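Long-range contact in UDP-N-acetylglucosamine 2-epimerase (Listeria monocytogenes, PDB 3OT5), which probably interconverts UDP-N-acetylglucosamine and UDP-N-acetylmannosamine by epimerising the sugar at C2: residues A[294-302]-A[312-321]. Numbering follows the deposited sequence.
Sequences DFHNFLRKS and VQEEAPGMGV
Leu-299 and Ala-316 bring together two successive helices of the C-terminal Rossmann-like domain, 292-301 and 310-315, which are joined through strand 302-307 of its parallel sheet and pack on the same side of it. The apolar contacts centre on Leu-299. Its branched end spreads over the small alanine: CD2 lies 3.7 Å from Ala-316 CA, where a chi1 of -158° carries it by setting CG opposite the backbone N, and both methyls reach Ala-316 CB. The single methyl of Ala-316 lets Leu-299 approach its backbone. Toward the sheet, Val-312 CG2 meets Phe-295 CE2 at 3.5 Å, the two side chains crossing nearly at right angles; the Phe-295 side chain also touches Leu-228 of strand 225-229. On the other flank Met-319 folds its flexible chain so that the sulfur lies against the first helix, SD 4.1 Å from Arg-300 CB. Beyond the second helix, Val-321 CG1 packs beside Ser-302 CB, while its CG2 makes a close van der Waals contact, methyl against carbonyl oxygen, 3.2 Å from Leu-299 O.

Among the polar groups, Ser-302 turns OG back to Phe-298 O, a hydrogen bond that ties the hydroxyl to a backbone carbonyl one turn back in the chain. The hydrogen bond across the contact is of the His-carboxylate kind. Thr-208 OG1 is hydrogen-bonded to His-296 ND1, which probably helps fix the rotation of the imidazole, while the extended Glu-315 chain spans the gap to its other nitrogen. Ring and carboxylate planes stand 76° apart, and His-296 NE2 approaches Glu-315 OE2 from above the carboxylate plane, at 2.6 Å with a bent N-H...O angle of 134°.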
loop_
_atom_site.group_PDB
_atom_site.type_symbol
_atom_site.label_atom_id
_atom_site.label_comp_id
_atom_site.label_asym_id
_atom_site.label_seq_id
_atom_site.Cartn_x
_atom_site.Cartn_y
_atom_site.Cartn_z
ATOM N N ASP A 294 -6.093 11.294 -4.088
ATOM C CA ASP A 294 -6.940 11.587 -5.244
ATOM C C ASP A 294 -7.111 10.316 -6.037
ATOM O O ASP A 294 -8.196 10.019 -6.550
ATOM C CB ASP A 294 -6.324 12.664 -6.132
ATOM C CG ASP A 294 -6.534 14.060 -5.590
ATOM O OD1 ASP A 294 -7.704 14.441 -5.374
ATOM O OD2 ASP A 294 -5.540 14.799 -5.450
ATOM N N PHE A 295 -6.029 9.552 -6.115
ATOM C CA PHE A 295 -6.031 8.304 -6.843
ATOM C C PHE A 295 -7.034 7.313 -6.261
ATOM O O PHE A 295 -7.756 6.658 -7.012
ATOM C CB PHE A 295 -4.633 7.690 -6.872
ATOM C CG PHE A 295 -4.535 6.508 -7.772
ATOM C CD1 PHE A 295 -4.271 6.676 -9.121
ATOM C CD2 PHE A 295 -4.739 5.231 -7.288
ATOM C CE1 PHE A 295 -4.197 5.589 -9.962
ATOM C CE2 PHE A 295 -4.672 4.140 -8.125
ATOM C CZ PHE A 295 -4.402 4.314 -9.461
ATOM N N HIS A 296 -7.084 7.180 -4.936
ATOM C CA HIS A 296 -8.056 6.263 -4.344
ATOM C C HIS A 296 -9.473 6.660 -4.758
ATOM O O HIS A 296 -10.316 5.801 -5.038
ATOM C CB HIS A 296 -7.979 6.190 -2.809
ATOM C CG HIS A 296 -6.704 5.600 -2.285
ATOM N ND1 HIS A 296 -6.153 5.970 -1.076
ATOM C CD2 HIS A 296 -5.841 4.712 -2.835
ATOM C CE1 HIS A 296 -5.032 5.297 -0.882
ATOM N NE2 HIS A 296 -4.816 4.533 -1.938
ATOM N N ASN A 297 -9.727 7.964 -4.791
ATOM C CA ASN A 297 -11.036 8.484 -5.176
ATOM C C ASN A 297 -11.374 8.239 -6.653
ATOM O O ASN A 297 -12.535 7.995 -6.992
ATOM C CB ASN A 297 -11.144 9.941 -4.750
ATOM C CG ASN A 297 -11.218 10.083 -3.224
ATOM O OD1 ASN A 297 -12.287 9.914 -2.622
ATOM N ND2 ASN A 297 -10.095 10.423 -2.606
ATOM N N PHE A 298 -10.366 8.274 -7.524
ATOM C CA PHE A 298 -10.581 7.964 -8.941
ATOM C C PHE A 298 -10.816 6.489 -9.073
ATOM O O PHE A 298 -11.699 6.032 -9.793
ATOM C CB PHE A 298 -9.384 8.363 -9.808
ATOM C CG PHE A 298 -9.464 9.756 -10.337
ATOM C CD1 PHE A 298 -9.817 9.969 -11.664
ATOM C CD2 PHE A 298 -9.234 10.845 -9.518
ATOM C CE1 PHE A 298 -9.907 11.236 -12.177
ATOM C CE2 PHE A 298 -9.323 12.130 -10.017
ATOM C CZ PHE A 298 -9.664 12.328 -11.355
ATOM N N LEU A 299 -10.011 5.751 -8.336
ATOM C CA LEU A 299 -10.062 4.314 -8.323
ATOM C C LEU A 299 -11.480 3.880 -7.984
ATOM O O LEU A 299 -12.053 3.019 -8.658
ATOM C CB LEU A 299 -9.052 3.807 -7.286
ATOM C CG LEU A 299 -8.514 2.395 -7.379
ATOM C CD1 LEU A 299 -7.835 2.203 -8.741
ATOM C CD2 LEU A 299 -7.546 2.146 -6.247
ATOM N N ARG A 300 -12.080 4.512 -6.978
ATOM C CA ARG A 300 -13.439 4.140 -6.564
ATOM C C ARG A 300 -14.473 4.162 -7.683
ATOM O O ARG A 300 -15.352 3.292 -7.727
ATOM C CB ARG A 300 -13.939 5.014 -5.408
ATOM C CG ARG A 300 -15.379 4.682 -5.010
ATOM C CD ARG A 300 -15.812 5.345 -3.741
ATOM N NE ARG A 300 -17.191 5.000 -3.410
ATOM C CZ ARG A 300 -17.567 3.898 -2.763
ATOM N NH1 ARG A 300 -18.856 3.691 -2.515
ATOM N NH2 ARG A 300 -16.671 2.997 -2.360
ATOM N N LYS A 301 -14.385 5.149 -8.575
ATOM C CA LYS A 301 -15.344 5.269 -9.678
ATOM C C LYS A 301 -14.869 4.566 -10.954
ATOM O O LYS A 301 -15.548 4.588 -11.977
ATOM C CB LYS A 301 -15.631 6.754 -9.953
ATOM C CG LYS A 301 -16.707 7.029 -11.017
ATOM C CD LYS A 301 -18.043 6.344 -10.687
ATOM C CE LYS A 301 -19.116 6.648 -11.736
ATOM N NZ LYS A 301 -20.384 5.926 -11.453
ATOM N N SER A 302 -13.714 3.916 -10.884
ATOM C CA SER A 302 -13.151 3.221 -12.036
ATOM C C SER A 302 -13.837 1.879 -12.314
ATOM O O SER A 302 -14.301 1.198 -11.396
ATOM C CB SER A 302 -11.655 3.007 -11.828
ATOM O OG SER A 302 -11.002 4.251 -11.635
ATOM N N VAL A 312 -1.623 -0.628 -5.817
ATOM C CA VAL A 312 -2.894 -0.625 -6.528
ATOM C C VAL A 312 -3.493 -2.029 -6.656
ATOM O O VAL A 312 -4.707 -2.175 -6.676
ATOM C CB VAL A 312 -2.769 0.050 -7.911
ATOM C CG1 VAL A 312 -4.055 -0.100 -8.717
ATOM C CG2 VAL A 312 -2.403 1.532 -7.758
ATOM N N GLN A 313 -2.642 -3.045 -6.747
ATOM C CA GLN A 313 -3.094 -4.426 -6.836
ATOM C C GLN A 313 -3.756 -4.871 -5.546
ATOM O O GLN A 313 -4.599 -5.759 -5.550
ATOM C CB GLN A 313 -1.914 -5.351 -7.174
ATOM C CG GLN A 313 -1.345 -5.093 -8.584
ATOM C CD GLN A 313 -0.030 -5.794 -8.831
ATOM O OE1 GLN A 313 0.091 -6.999 -8.645
ATOM N NE2 GLN A 313 0.961 -5.038 -9.285
ATOM N N GLU A 314 -3.397 -4.240 -4.435
ATOM C CA GLU A 314 -3.989 -4.615 -3.165
ATOM C C GLU A 314 -5.142 -3.721 -2.763
ATOM O O GLU A 314 -6.048 -4.167 -2.069
ATOM C CB GLU A 314 -2.929 -4.602 -2.081
ATOM C CG GLU A 314 -1.779 -5.530 -2.410
ATOM C CD GLU A 314 -0.735 -5.604 -1.316
ATOM O OE1 GLU A 314 0.383 -6.072 -1.625
ATOM O OE2 GLU A 314 -1.028 -5.200 -0.164
ATOM N N GLU A 315 -5.100 -2.468 -3.217
ATOM C CA GLU A 315 -6.105 -1.456 -2.897
ATOM C C GLU A 315 -7.303 -1.448 -3.822
ATOM O O GLU A 315 -8.432 -1.352 -3.358
ATOM C CB GLU A 315 -5.454 -0.068 -2.885
ATOM C CG GLU A 315 -4.426 0.071 -1.782
ATOM C CD GLU A 315 -3.553 1.322 -1.905
ATOM O OE1 GLU A 315 -2.555 1.389 -1.186
ATOM O OE2 GLU A 315 -3.837 2.207 -2.727
ATOM N N ALA A 316 -7.064 -1.567 -5.121
ATOM C CA ALA A 316 -8.140 -1.549 -6.108
ATOM C C ALA A 316 -9.220 -2.595 -5.836
ATOM O O ALA A 316 -10.413 -2.282 -5.913
ATOM C CB ALA A 316 -7.583 -1.711 -7.509
ATOM N N PRO A 317 -8.818 -3.842 -5.528
ATOM C CA PRO A 317 -9.813 -4.858 -5.223
ATOM C C PRO A 317 -10.564 -4.526 -3.934
ATOM O O PRO A 317 -11.649 -5.059 -3.697
ATOM C CB PRO A 317 -8.981 -6.126 -5.091
ATOM C CG PRO A 317 -7.796 -5.862 -5.913
ATOM C CD PRO A 317 -7.482 -4.436 -5.680
ATOM N N GLY A 318 -9.976 -3.667 -3.103
ATOM C CA GLY A 318 -10.622 -3.201 -1.876
ATOM C C GLY A 318 -11.826 -2.347 -2.270
ATOM O O GLY A 318 -12.777 -2.212 -1.507
ATOM N N MET A 319 -11.761 -1.756 -3.466
ATOM C CA MET A 319 -12.848 -0.939 -4.017
ATOM C C MET A 319 -13.715 -1.813 -4.924
ATOM O O MET A 319 -14.738 -1.372 -5.423
ATOM C CB MET A 319 -12.282 0.184 -4.883
ATOM C CG MET A 319 -11.244 1.116 -4.209
ATOM S SD MET A 319 -11.965 2.321 -3.101
ATOM C CE MET A 319 -12.784 1.259 -1.935
ATOM N N GLY A 320 -13.278 -3.049 -5.146
ATOM C CA GLY A 320 -13.969 -3.969 -6.036
ATOM C C GLY A 320 -13.665 -3.630 -7.490
ATOM O O GLY A 320 -14.464 -3.923 -8.376
ATOM N N VAL A 321 -12.504 -3.016 -7.741
ATOM C CA VAL A 321 -12.109 -2.647 -9.104
ATOM C C VAL A 321 -11.191 -3.702 -9.708
ATOM O O VAL A 321 -10.128 -3.967 -9.178
ATOM C CB VAL A 321 -11.385 -1.270 -9.145
ATOM C CG1 VAL A 321 -11.003 -0.895 -10.579
ATOM C CG2 VAL A 321 -12.274 -0.182 -8.526
#